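Local atomic coordinates of NADP-dependent alcohol dehydrogenase (Entamoeba histolytica, PDB entry 2OUI), a protein that catalyses the reversible, NADP-dependent oxidation of alcohols to aldehydes or ketones, probably through a zinc ion held in each subunit of its tetramer. Residues R299-M302 and E303-S307. The protein carries 1 engineered substitution. Residues are numbered along the deposited sequence; the frame is centred on the assembly and turned at random.
Sequences RVRM and EKLAS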
# COMPACT_ATOMS: atom_id res chain seq x y z
N ARG A 299 10.41 2.49 -20.62
CA ARG A 299 9.47 2.57 -21.71
C ARG A 299 8.06 2.38 -21.21
O ARG A 299 7.14 2.96 -21.75
CB ARG A 299 9.82 1.58 -22.82
CG ARG A 299 9.10 0.29 -22.74
CD ARG A 299 9.39 -0.55 -23.99
NE ARG A 299 9.49 -1.95 -23.62
CZ ARG A 299 8.44 -2.77 -23.52
NH1 ARG A 299 7.22 -2.33 -23.79
NH2 ARG A 299 8.63 -4.03 -23.17
N VAL A 300 7.88 1.59 -20.16
CA VAL A 300 6.51 1.34 -19.71
C VAL A 300 5.86 2.66 -19.25
O VAL A 300 4.73 2.96 -19.63
CB VAL A 300 6.44 0.19 -18.68
CG1 VAL A 300 5.07 0.14 -17.99
CG2 VAL A 300 6.73 -1.15 -19.41
N ARG A 301 6.58 3.42 -18.42
CA ARG A 301 6.13 4.72 -17.95
C ARG A 301 5.73 5.62 -19.13
O ARG A 301 4.67 6.25 -19.12
CB ARG A 301 7.25 5.38 -17.12
CG ARG A 301 6.91 6.75 -16.51
CD ARG A 301 5.80 6.62 -15.45
NE ARG A 301 5.62 7.87 -14.70
CZ ARG A 301 4.82 8.02 -13.65
NH1 ARG A 301 4.10 6.99 -13.18
NH2 ARG A 301 4.76 9.19 -13.06
N MET A 302 6.57 5.67 -20.16
CA MET A 302 6.26 6.47 -21.36
C MET A 302 5.03 5.97 -22.08
O MET A 302 4.21 6.77 -22.52
CB MET A 302 7.46 6.49 -22.32
CG MET A 302 8.70 7.18 -21.75
SD MET A 302 8.51 8.94 -21.32
CE MET A 302 8.23 8.86 -19.52
N GLU A 303 4.90 4.65 -22.23
CA GLU A 303 3.76 4.08 -22.97
C GLU A 303 2.43 4.36 -22.27
O GLU A 303 1.45 4.68 -22.94
CB GLU A 303 3.95 2.57 -23.15
CG GLU A 303 5.12 2.18 -24.01
CD GLU A 303 5.37 0.67 -24.02
OE1 GLU A 303 4.67 -0.07 -23.27
OE2 GLU A 303 6.26 0.23 -24.78
N LYS A 304 2.42 4.23 -20.93
CA LYS A 304 1.24 4.50 -20.09
C LYS A 304 0.80 5.94 -20.24
O LYS A 304 -0.38 6.21 -20.51
CB LYS A 304 1.53 4.27 -18.60
CG LYS A 304 2.07 2.90 -18.24
CD LYS A 304 1.06 1.85 -18.40
CE LYS A 304 0.35 1.61 -17.11
NZ LYS A 304 -0.37 0.33 -17.34
N LEU A 305 1.75 6.86 -20.05
CA LEU A 305 1.44 8.30 -20.11
C LEU A 305 1.03 8.69 -21.54
O LEU A 305 0.06 9.43 -21.74
CB LEU A 305 2.65 9.11 -19.64
CG LEU A 305 2.97 8.89 -18.15
CD1 LEU A 305 4.17 9.72 -17.77
CD2 LEU A 305 1.77 9.26 -17.30
N ALA A 306 1.74 8.15 -22.53
CA ALA A 306 1.40 8.43 -23.92
C ALA A 306 -0.02 8.01 -24.25
O ALA A 306 -0.68 8.62 -25.13
CB ALA A 306 2.39 7.75 -24.89
N SER A 307 -0.52 6.96 -23.60
CA SER A 307 -1.88 6.51 -23.90
C SER A 307 -2.90 7.56 -23.46
O SER A 307 -3.98 7.63 -24.03
CB SER A 307 -2.17 5.15 -23.26
OG SER A 307 -2.39 5.31 -21.88
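Arg299 and Glu303 face each other one turn apart on helix 298-310, and a salt bridge joins them. NH1 of Arg299 donates to OE2 of Glu303 at 2.9 Å with a fairly straight N-H...O angle of 162°. The oxygen lies at the guanidinium edge, in its plane, and receives the N-H on its syn side, although the two flat groups are turned 49° apart. A bend at chi3 (143°) swings the long arginine round to the acid, whose CD stays in touch with NH1; a partner four residues on is well placed for such an i to i+4 pair.

The backbone here is regular alpha-helix: Glu303, Lys304, Leu305 and Ala306 donate their N-H groups to the carbonyls of residues 299 to 302. Met302, Leu305 and Ala306 form the buried, closely packed side, which small Ala306 suits, its CB lying 3.1 Å from O of Met302. Leu305 brings CD1 within 3.9 Å of NE of Arg301, an oblique contact of methyl and guanidinium.

Glu303, Lys304 and Ser307 are by contrast partly exposed. Toward other subunits, CG1 of Val300, buried against Glu93 of a third subunit, runs beside CG of Lys304 at 4.1 Å; the long lysine chain, bent at chi2 and chi3, carries NZ to a salt bridge with Asp168 of a second subunit.

Among its neighbours, the helix rests Leu305 and Ala306 on helix 148-161, to which Arg301 is tied by a salt bridge to Glu160 and a hydrogen bond to Thr153, while Met302 and Glu303 touch strand 134-135.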